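Putative DD-carboxypeptidase TP_0574 (Treponema pallidum, PDB 1O75) binds penicillin and shows zinc-dependent carboxypeptidase activity on synthetic depsipeptides, possibly acting as a D,D-carboxypeptidase that lowers peptidoglycan cross-linking. Local coordinates at residues A13-Y17 and A18-A22; G61-R64 and Q65-Q68; Y276-H280 and S281-W285; Y300-D303 and R304-G307. The protein carries 2 engineered substitutions. All blocks are in the same frame, centred on the assembly; numbering follows the deposited sequence.

Contact 1 of 4, residues A13-Y17 and A18-A22; sequences ATLSY and ADYWA
The flat carboxylate of Asp19 turns OD2 back toward Ser16, whose backbone N-H reaches it on the anti side, 25° out of the carboxylate plane. Nearby, the indole of Trp21 has Tyr20 CD1 over one face, 3.8 Å above the plane and offset toward the rim, while Trp21 CD2 lies at the edge of the phenol ring, in its plane. Leu15 CD2 approaches that phenol obliquely, and Tyr17 O comes to 3.4 Å from Trp21 CD1, also at a slant to the indole.

Ser16 is the N-cap of helix 17-25, and with Asp19 it forms a capping box: Asp19 N donates to Ser16 OG at 2.9 Å, and Ser16 N donates to Asp19 OD2 at 3.1 Å. The serine hydroxyl can do this because it is tucked between its own N and carbonyl carbon (chi1 69°), over the first turn. The two reciprocal bonds mark an abrupt corner, where strand 13-16 gives way to a helix running at 89° to it. The ordinary helical bonds begin at the cap itself, Tyr20 N to Ser16 O at 2.9 Å and then Trp21 N to Tyr17 O at 3.0 Å. Leu15 CB packs on Asp19 CB at 3.8 Å, and Leu15 CD2 reaches toward Tyr20 CB; the buried leucine also rests on Val158 of strand 143-163.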
loop_
_atom_site.group_PDB
_atom_site.type_symbol
_atom_site.label_atom_id
_atom_site.label_comp_id
_atom_site.label_asym_id
_atom_site.label_seq_id
_atom_site.Cartn_x
_atom_site.Cartn_y
_atom_site.Cartn_z
ATOM N N ALA B 13 2.570 -2.500 34.278
ATOM C CA ALA B 13 3.635 -1.614 34.713
ATOM C C ALA B 13 4.379 -1.104 33.486
ATOM O O ALA B 13 4.385 -1.748 32.438
ATOM C CB ALA B 13 4.596 -2.351 35.647
ATOM N N THR B 14 5.013 0.044 33.631
ATOM C CA THR B 14 5.745 0.661 32.545
ATOM C C THR B 14 7.216 0.313 32.680
ATOM O O THR B 14 7.838 0.664 33.681
ATOM C CB THR B 14 5.554 2.192 32.576
ATOM O OG1 THR B 14 4.180 2.484 32.304
ATOM C CG2 THR B 14 6.424 2.883 31.539
ATOM N N LEU B 15 7.754 -0.404 31.686
ATOM C CA LEU B 15 9.169 -0.794 31.706
ATOM C C LEU B 15 9.934 -0.257 30.504
ATOM O O LEU B 15 9.433 -0.254 29.369
ATOM C CB LEU B 15 9.304 -2.340 31.711
ATOM C CG LEU B 15 9.063 -3.166 32.982
ATOM C CD1 LEU B 15 7.637 -2.972 33.474
ATOM C CD2 LEU B 15 9.325 -4.658 32.664
ATOM N N SER B 16 11.147 0.203 30.757
ATOM C CA SER B 16 12.013 0.671 29.700
ATOM C C SER B 16 12.398 -0.565 28.869
ATOM O O SER B 16 12.245 -1.693 29.322
ATOM C CB SER B 16 13.280 1.259 30.292
ATOM O OG SER B 16 14.061 0.228 30.870
ATOM N N TYR B 17 12.900 -0.353 27.664
ATOM C CA TYR B 17 13.311 -1.495 26.851
ATOM C C TYR B 17 14.353 -2.338 27.608
ATOM O O TYR B 17 14.269 -3.577 27.609
ATOM C CB TYR B 17 13.888 -1.018 25.523
ATOM C CG TYR B 17 12.821 -0.591 24.547
ATOM C CD1 TYR B 17 11.859 -1.499 24.108
ATOM C CD2 TYR B 17 12.816 0.693 24.007
ATOM C CE1 TYR B 17 10.929 -1.150 23.148
ATOM C CE2 TYR B 17 11.881 1.059 23.036
ATOM C CZ TYR B 17 10.948 0.129 22.613
ATOM O OH TYR B 17 10.037 0.474 21.638
ATOM N N ALA B 18 15.320 -1.686 28.252
ATOM C CA ALA B 18 16.331 -2.449 29.014
ATOM C C ALA B 18 15.700 -3.239 30.175
ATOM O O ALA B 18 16.046 -4.418 30.394
ATOM C CB ALA B 18 17.424 -1.522 29.528
ATOM N N ASP B 19 14.781 -2.610 30.913
ATOM C CA ASP B 19 14.093 -3.279 32.027
ATOM C C ASP B 19 13.341 -4.507 31.521
ATOM O O ASP B 19 13.249 -5.537 32.208
ATOM C CB ASP B 19 13.003 -2.403 32.675
ATOM C CG ASP B 19 13.538 -1.179 33.405
ATOM O OD1 ASP B 19 14.599 -1.269 34.060
ATOM O OD2 ASP B 19 12.836 -0.126 33.333
ATOM N N TYR B 20 12.732 -4.380 30.349
ATOM C CA TYR B 20 11.942 -5.484 29.804
ATOM C C TYR B 20 12.808 -6.654 29.321
ATOM O O TYR B 20 12.549 -7.807 29.636
ATOM C CB TYR B 20 11.078 -4.989 28.620
ATOM C CG TYR B 20 10.153 -6.043 28.051
ATOM C CD1 TYR B 20 10.615 -7.005 27.139
ATOM C CD2 TYR B 20 8.841 -6.150 28.500
ATOM C CE1 TYR B 20 9.796 -8.037 26.711
ATOM C CE2 TYR B 20 8.017 -7.190 28.078
ATOM C CZ TYR B 20 8.500 -8.125 27.190
ATOM O OH TYR B 20 7.689 -9.155 26.790
ATOM N N TRP B 21 13.842 -6.339 28.561
ATOM C CA TRP B 21 14.652 -7.390 27.969
ATOM C C TRP B 21 15.687 -8.030 28.888
ATOM O O TRP B 21 16.147 -9.127 28.618
ATOM C CB TRP B 21 15.301 -6.865 26.674
ATOM C CG TRP B 21 14.312 -6.761 25.524
ATOM C CD1 TRP B 21 13.770 -5.605 24.985
ATOM C CD2 TRP B 21 13.676 -7.855 24.837
ATOM N NE1 TRP B 21 12.830 -5.929 24.022
ATOM C CE2 TRP B 21 12.754 -7.296 23.911
ATOM C CE3 TRP B 21 13.797 -9.254 24.911
ATOM C CZ2 TRP B 21 11.962 -8.083 23.080
ATOM C CZ3 TRP B 21 12.998 -10.040 24.067
ATOM C CH2 TRP B 21 12.100 -9.448 23.170
ATOM N N ALA B 22 16.047 -7.354 29.973
ATOM C CA ALA B 22 17.036 -7.914 30.907
ATOM C C ALA B 22 16.684 -9.355 31.287
ATOM O O ALA B 22 17.502 -10.268 31.155
ATOM C CB ALA B 22 17.113 -7.058 32.164
#

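Contact 2 of 4, residues G61-R64 and Q65-Q68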
loop_
_atom_site.group_PDB
_atom_site.type_symbol
_atom_site.label_atom_id
_atom_site.label_comp_id
_atom_site.label_asym_id
_atom_site.label_seq_id
_atom_site.Cartn_x
_atom_site.Cartn_y
_atom_site.Cartn_z
ATOM N N GLY B 61 5.030 8.233 13.077
ATOM C CA GLY B 61 5.305 7.081 13.913
ATOM C C GLY B 61 4.976 7.427 15.358
ATOM O O GLY B 61 4.570 6.562 16.147
ATOM N N ALA B 62 5.144 8.703 15.708
ATOM C CA ALA B 62 4.869 9.136 17.065
ATOM C C ALA B 62 3.405 8.881 17.423
ATOM O O ALA B 62 3.117 8.418 18.511
ATOM C CB ALA B 62 5.225 10.617 17.241
ATOM N N PHE B 63 2.484 9.179 16.513
ATOM C CA PHE B 63 1.070 8.944 16.789
ATOM C C PHE B 63 0.811 7.468 17.077
ATOM O O PHE B 63 0.115 7.111 18.024
ATOM C CB PHE B 63 0.199 9.349 15.588
ATOM C CG PHE B 63 -1.217 8.843 15.685
ATOM C CD1 PHE B 63 -2.141 9.472 16.523
ATOM C CD2 PHE B 63 -1.627 7.720 14.960
ATOM C CE1 PHE B 63 -3.463 8.989 16.641
ATOM C CE2 PHE B 63 -2.940 7.228 15.066
ATOM C CZ PHE B 63 -3.864 7.862 15.906
ATOM N N ARG B 64 1.351 6.609 16.226
ATOM C CA ARG B 64 1.174 5.154 16.402
ATOM C C ARG B 64 1.747 4.632 17.709
ATOM O O ARG B 64 1.139 3.779 18.353
ATOM C CB ARG B 64 1.843 4.401 15.259
ATOM C CG ARG B 64 1.220 4.663 13.903
ATOM C CD ARG B 64 2.030 3.984 12.800
ATOM N NE ARG B 64 1.714 4.624 11.545
ATOM C CZ ARG B 64 2.599 5.226 10.768
ATOM N NH1 ARG B 64 3.876 5.264 11.108
ATOM N NH2 ARG B 64 2.190 5.810 9.653
ATOM N N GLN B 65 2.905 5.137 18.120
ATOM C CA GLN B 65 3.519 4.637 19.355
ATOM C C GLN B 65 3.005 5.200 20.673
ATOM O O GLN B 65 3.233 4.610 21.723
ATOM C CB GLN B 65 5.029 4.839 19.292
ATOM C CG GLN B 65 5.695 4.058 18.163
ATOM C CD GLN B 65 7.179 4.302 18.132
ATOM O OE1 GLN B 65 7.948 3.603 18.804
ATOM N NE2 GLN B 65 7.595 5.324 17.388
ATOM N N GLN B 66 2.297 6.329 20.623
ATOM C CA GLN B 66 1.811 6.961 21.856
ATOM C C GLN B 66 0.840 6.097 22.622
ATOM O O GLN B 66 0.602 6.316 23.810
ATOM C CB GLN B 66 1.132 8.319 21.544
ATOM C CG GLN B 66 -0.308 8.189 21.040
ATOM C CD GLN B 66 -0.913 9.559 20.716
ATOM O OE1 GLN B 66 -0.508 10.558 21.281
ATOM N NE2 GLN B 66 -1.883 9.591 19.811
ATOM N N PHE B 67 0.254 5.117 21.953
ATOM C CA PHE B 67 -0.698 4.267 22.632
ATOM C C PHE B 67 -0.093 3.220 23.573
ATOM O O PHE B 67 -0.500 3.116 24.734
ATOM C CB PHE B 67 -1.591 3.599 21.592
ATOM C CG PHE B 67 -2.408 4.577 20.803
ATOM C CD1 PHE B 67 -3.565 5.133 21.352
ATOM C CD2 PHE B 67 -1.997 4.986 19.535
ATOM C CE1 PHE B 67 -4.308 6.091 20.643
ATOM C CE2 PHE B 67 -2.731 5.950 18.812
ATOM C CZ PHE B 67 -3.886 6.498 19.375
ATOM N N GLN B 68 0.875 2.453 23.078
ATOM C CA GLN B 68 1.493 1.392 23.875
ATOM C C GLN B 68 2.870 1.717 24.437
ATOM O O GLN B 68 3.353 1.010 25.331
ATOM C CB GLN B 68 1.613 0.112 23.027
ATOM C CG GLN B 68 0.318 -0.657 22.866
ATOM C CD GLN B 68 0.059 -1.554 24.040
ATOM O OE1 GLN B 68 -0.792 -1.113 24.934
ATOM N NE2 GLN B 68 0.648 -2.639 24.157
HETATM O O HOH W 1 1.369 1.803 20.297
#
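Phe67 drives its edge into the face of Phe63, the two ring planes standing at 88° with centroids 5.2 Å apart. Phe67 CE2 is the atom over that face, 3.6 Å above it but displaced toward the rim, and it comes within 3.7 Å of Phe63 CZ. The pairing goes with Phe63 having CG anti to its backbone N (chi1 167°), which turns the ring outward from the helix, to the side where Phe67 lies.

Gln66 lies alongside the pair and touches both rings. Its CG lies over a face of Phe67, toward the rim, and only 3.2 Å from Phe63 O, while NE2 meets Phe63 CD1 at 3.3 Å with the amide turned 64° from the ring. The amide is held from beyond this turn, since Gln66 OE1 accepts from Leu131 N. Gln65 points another way: its chain, extended beyond CG, runs back beside the preceding turn, and NE2 makes a weak bond to Gly61 O, an oxygen already taken at 2.9 Å by Gln65 N.

The helix ends here: Gln66 N makes only weak bonds to Ala62 O and Phe63 O, and a water links Arg64 O to Gln68 N. Helix 60-65 gives way to the link to strand 69-85, and across that end the T-shaped pair, Phe63 of the helix and Phe67 of the link, packs on Ile120 of strand 120-124.

Contact 3 of 4, residues Y276-H280 and S281-W285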
loop_
_atom_site.group_PDB
_atom_site.type_symbol
_atom_site.label_atom_id
_atom_site.label_comp_id
_atom_site.label_asym_id
_atom_site.label_seq_id
_atom_site.Cartn_x
_atom_site.Cartn_y
_atom_site.Cartn_z
ATOM N N TYR B 276 17.729 -12.321 20.591
ATOM C CA TYR B 276 17.899 -10.881 20.642
ATOM C C TYR B 276 16.568 -10.207 20.971
ATOM O O TYR B 276 15.492 -10.721 20.643
ATOM C CB TYR B 276 18.411 -10.357 19.288
ATOM C CG TYR B 276 19.569 -11.155 18.710
ATOM C CD1 TYR B 276 20.853 -11.058 19.250
ATOM C CD2 TYR B 276 19.372 -12.013 17.639
ATOM C CE1 TYR B 276 21.933 -11.826 18.720
ATOM C CE2 TYR B 276 20.438 -12.780 17.094
ATOM C CZ TYR B 276 21.707 -12.676 17.642
ATOM O OH TYR B 276 22.746 -13.378 17.088
ATOM N N GLY B 277 16.656 -9.071 21.649
ATOM C CA GLY B 277 15.473 -8.290 21.978
ATOM C C GLY B 277 15.400 -7.240 20.877
ATOM O O GLY B 277 16.369 -7.079 20.122
ATOM N N THR B 278 14.278 -6.529 20.776
ATOM C CA THR B 278 14.108 -5.515 19.742
ATOM C C THR B 278 13.450 -4.267 20.325
ATOM O O THR B 278 12.913 -4.287 21.440
ATOM C CB THR B 278 13.197 -6.007 18.619
ATOM O OG1 THR B 278 11.904 -6.316 19.170
ATOM C CG2 THR B 278 13.799 -7.257 17.912
ATOM N N LYS B 279 13.486 -3.188 19.552
ATOM C CA LYS B 279 12.873 -1.923 19.970
ATOM C C LYS B 279 11.940 -1.510 18.842
ATOM O O LYS B 279 12.323 -1.523 17.674
ATOM C CB LYS B 279 13.959 -0.873 20.197
ATOM C CG LYS B 279 14.871 -1.264 21.341
ATOM C CD LYS B 279 15.790 -0.132 21.770
ATOM C CE LYS B 279 16.830 0.176 20.721
ATOM N NZ LYS B 279 17.857 1.145 21.257
ATOM N N HIS B 280 10.712 -1.142 19.176
ATOM C CA HIS B 280 9.776 -0.782 18.120
ATOM C C HIS B 280 10.232 0.463 17.374
ATOM O O HIS B 280 10.935 1.298 17.925
ATOM C CB HIS B 280 8.375 -0.571 18.690
ATOM C CG HIS B 280 7.319 -0.554 17.639
ATOM N ND1 HIS B 280 7.105 -1.625 16.795
ATOM C CD2 HIS B 280 6.441 0.408 17.265
ATOM C CE1 HIS B 280 6.139 -1.323 15.946
ATOM N NE2 HIS B 280 5.721 -0.096 16.207
ATOM N N SER B 281 9.842 0.552 16.110
ATOM C CA SER B 281 10.183 1.659 15.230
ATOM C C SER B 281 11.577 1.448 14.662
ATOM O O SER B 281 11.784 1.560 13.468
ATOM C CB SER B 281 10.106 2.993 15.962
ATOM O OG SER B 281 10.288 4.019 15.015
ATOM N N ALA B 282 12.540 1.123 15.507
ATOM C CA ALA B 282 13.874 0.866 14.983
ATOM C C ALA B 282 13.937 -0.533 14.342
ATOM O O ALA B 282 14.511 -0.699 13.268
ATOM C CB ALA B 282 14.916 0.972 16.114
ATOM N N ASP B 283 13.318 -1.529 14.984
ATOM C CA ASP B 283 13.385 -2.915 14.499
ATOM C C ASP B 283 12.082 -3.522 14.024
ATOM O O ASP B 283 12.081 -4.586 13.381
ATOM C CB ASP B 283 13.946 -3.821 15.605
ATOM C CG ASP B 283 15.218 -3.270 16.209
ATOM O OD1 ASP B 283 16.075 -2.787 15.444
ATOM O OD2 ASP B 283 15.361 -3.308 17.443
ATOM N N SER B 284 10.969 -2.878 14.368
ATOM C CA SER B 284 9.671 -3.394 13.948
ATOM C C SER B 284 8.744 -2.228 13.661
ATOM O O SER B 284 8.922 -1.139 14.200
ATOM C CB SER B 284 9.043 -4.289 15.023
ATOM O OG SER B 284 8.961 -3.657 16.296
ATOM N N TRP B 285 7.754 -2.463 12.814
ATOM C CA TRP B 285 6.838 -1.387 12.494
ATOM C C TRP B 285 5.541 -1.919 11.928
ATOM O O TRP B 285 5.456 -3.081 11.471
ATOM C CB TRP B 285 7.507 -0.394 11.528
ATOM C CG TRP B 285 8.069 -1.026 10.303
ATOM C CD1 TRP B 285 7.443 -1.177 9.096
ATOM C CD2 TRP B 285 9.354 -1.665 10.173
ATOM N NE1 TRP B 285 8.254 -1.871 8.225
ATOM C CE2 TRP B 285 9.430 -2.186 8.859
ATOM C CE3 TRP B 285 10.440 -1.850 11.036
ATOM C CZ2 TRP B 285 10.552 -2.886 8.389
ATOM C CZ3 TRP B 285 11.560 -2.549 10.570
ATOM C CH2 TRP B 285 11.603 -3.058 9.260
HETATM O O HOH W 2 9.754 -4.605 18.724
#
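A tight reversal leading into strand 284-285 is built round a classic gamma-turn centred on Ser281, whose backbone has a positive phi of 82° and whose neighbours are joined by a weak bond from Ala282 N to His280 O. A pair of stronger bonds spans the same reversal between Lys279 and Asp283. Asp283 N meets Lys279 O at 2.9 Å, almost straight in line with the carbonyl, and Lys279 N donates to Asp283 OD2 at 2.8 Å, approaching on the anti side of the carboxylate and somewhat out of its plane. The backbone N and O of Lys279 are thus both engaged by Asp283, one by its carboxylate and the other by its N-H. Ser281 N is closed off within the turn by Ser284 O at 2.7 Å.

His280 has CG anti to its backbone N (chi1 -165°), which sends the ring back over the turn. ND1 lies 2.8 Å from Ser284 OG in a hydrogen bond that either partner could donate, and Ser284 O sits 3.1 Å above one face of the imidazole, toward its rim. The serine hydroxyl has a second partner in a water that donates to Thr278 OG1; that threonine oxygen is further bonded to Val258 O. Thr278 CB meanwhile rests against Asp283 CB.

The reversal leaves the edge strand 274-276 of one antiparallel sheet and enters the edge strand 284-285 of another. Gln65 of helix 60-65 packs on His280 and Ser281, Tyr260 of strand 255-262 supports Thr278 and Asp283, and Lys279 NZ reaches out to a salt bridge with Asp46.

Contact 4 of 4, residues Y300-D303 and R304-G307; sequences YGFD and RFKG
Phe302 O accepts from Phe305 N at 3.0 Å, and Asp303 O from Lys306 N at 3.2 Å, two successive i to i+3 bonds that wind Asp303 and Arg304 into a short 3-10 turn. In each the donor lies well above the carbonyl plane, 57° out of it for the first, away from the oxygen's lone pairs. Further out, one water closes the loop: it donates to Tyr300 O at 2.8 Å and accepts from Gly307 N at 3.1 Å, serving two backbone atoms that do not meet directly. Tyr300 N is met by Asp228 OD2, and Phe305 O by Ser308 OG.

The guanidinium of Arg304 finds its partners beyond the turn. NH2 forms a salt bridge with Asp283 OD1 and a hydrogen bond to Asp46 O, while NH1 makes a weak bond to Gly48 O. This is a buried charge met by one carboxylate and by main-chain oxygens. Its chain starts with CG wedged between N and carbonyl carbon (chi1 62°), then runs extended beside Phe302, pointing the same way. Phe302 CD2 lies over one face of the guanidinium, 3.3 Å from NH2, with ring and guanidinium planes 39° apart. On the other aromatic neighbour, Arg304 CG sits over the centre of the Phe305 ring, and Phe305 CD2 in turn touches Phe302 CB at 3.8 Å.

Asp303 and Lys306 remain on the exposed side. The loop crosses from strand 293-298, next to strand 284-285 in one antiparallel sheet, to strand 311-319 in another, with the 46-49 segment laid against Phe302, Asp303 and Arg304.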
loop_
_atom_site.group_PDB
_atom_site.type_symbol
_atom_site.label_atom_id
_atom_site.label_comp_id
_atom_site.label_asym_id
_atom_site.label_seq_id
_atom_site.Cartn_x
_atom_site.Cartn_y
_atom_site.Cartn_z
ATOM N N TYR B 300 22.645 -6.657 11.043
ATOM C CA TYR B 300 23.643 -7.479 11.731
ATOM C C TYR B 300 24.701 -6.683 12.474
ATOM O O TYR B 300 25.357 -7.200 13.372
ATOM C CB TYR B 300 24.302 -8.427 10.726
ATOM C CG TYR B 300 23.289 -9.244 9.946
ATOM C CD1 TYR B 300 23.390 -9.374 8.556
ATOM C CD2 TYR B 300 22.224 -9.891 10.602
ATOM C CE1 TYR B 300 22.462 -10.124 7.832
ATOM C CE2 TYR B 300 21.293 -10.649 9.890
ATOM C CZ TYR B 300 21.420 -10.761 8.504
ATOM O OH TYR B 300 20.515 -11.515 7.795
ATOM N N GLY B 301 24.855 -5.411 12.113
ATOM C CA GLY B 301 25.869 -4.593 12.762
ATOM C C GLY B 301 25.451 -3.845 14.010
ATOM O O GLY B 301 26.282 -3.182 14.621
ATOM N N PHE B 302 24.177 -3.925 14.408
ATOM C CA PHE B 302 23.737 -3.220 15.610
ATOM C C PHE B 302 24.262 -3.948 16.831
ATOM O O PHE B 302 24.341 -5.172 16.838
ATOM C CB PHE B 302 22.207 -3.166 15.701
ATOM C CG PHE B 302 21.540 -2.288 14.650
ATOM C CD1 PHE B 302 22.289 -1.516 13.755
ATOM C CD2 PHE B 302 20.147 -2.226 14.584
ATOM C CE1 PHE B 302 21.650 -0.691 12.804
ATOM C CE2 PHE B 302 19.502 -1.419 13.659
ATOM C CZ PHE B 302 20.253 -0.643 12.758
ATOM N N ASP B 303 24.603 -3.216 17.881
ATOM C CA ASP B 303 25.116 -3.880 19.075
ATOM C C ASP B 303 24.137 -4.877 19.682
ATOM O O ASP B 303 24.557 -5.927 20.188
ATOM C CB ASP B 303 25.509 -2.867 20.145
ATOM C CG ASP B 303 26.660 -1.969 19.713
ATOM O OD1 ASP B 303 27.438 -2.352 18.810
ATOM O OD2 ASP B 303 26.778 -0.876 20.294
ATOM N N ARG B 304 22.832 -4.569 19.641
ATOM C CA ARG B 304 21.868 -5.492 20.226
ATOM C C ARG B 304 21.695 -6.775 19.424
ATOM O O ARG B 304 20.998 -7.688 19.868
ATOM C CB ARG B 304 20.503 -4.812 20.434
ATOM C CG ARG B 304 19.786 -4.299 19.165
ATOM C CD ARG B 304 18.502 -3.483 19.569
ATOM N NE ARG B 304 17.926 -2.800 18.406
ATOM C CZ ARG B 304 18.408 -1.672 17.881
ATOM N NH1 ARG B 304 19.455 -1.080 18.433
ATOM N NH2 ARG B 304 17.905 -1.178 16.748
ATOM N N PHE B 305 22.306 -6.835 18.246
ATOM C CA PHE B 305 22.246 -8.024 17.385
ATOM C C PHE B 305 23.655 -8.605 17.147
ATOM O O PHE B 305 23.886 -9.359 16.204
ATOM C CB PHE B 305 21.586 -7.688 16.032
ATOM C CG PHE B 305 20.170 -7.172 16.168
ATOM C CD1 PHE B 305 19.264 -7.841 16.973
ATOM C CD2 PHE B 305 19.757 -6.012 15.504
ATOM C CE1 PHE B 305 17.946 -7.363 17.134
ATOM C CE2 PHE B 305 18.441 -5.517 15.645
ATOM C CZ PHE B 305 17.534 -6.189 16.463
ATOM N N LYS B 306 24.583 -8.251 18.021
ATOM C CA LYS B 306 25.963 -8.705 17.891
ATOM C C LYS B 306 26.045 -10.223 17.715
ATOM O O LYS B 306 25.536 -10.967 18.544
ATOM C CB LYS B 306 26.765 -8.290 19.134
ATOM C CG LYS B 306 28.249 -8.593 19.002
ATOM C CD LYS B 306 29.035 -8.236 20.264
ATOM C CE LYS B 306 30.465 -8.767 20.151
ATOM N NZ LYS B 306 31.351 -8.242 21.232
ATOM N N GLY B 307 26.663 -10.659 16.620
ATOM C CA GLY B 307 26.823 -12.079 16.358
ATOM C C GLY B 307 25.782 -12.644 15.414
ATOM O O GLY B 307 25.873 -13.800 14.998
HETATM O O HOH W 3 26.756 -9.597 13.664
#

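Contacts 1, 2 and 3 are buried, whereas contact 4 is partly buried, with the charged side chains of Asp303 and Lys306 exposed. Contacts 1 and 2 begin or end helices of the N-terminal part of the chain and lean on strand 143-163; one is governed by polar capping, the other by aromatic packing as a helix runs out. Contacts 3 and 4, in domain C, are loops passing between the same two four-stranded sheets, and rely on backbone turns, carboxylate bonds and single waters. Contact 3 is the hub: it touches all the others, with His280 N hydrogen-bonded to Tyr17 OH of contact 1, while contacts 2 and 4 stay about 26 Å apart between centres.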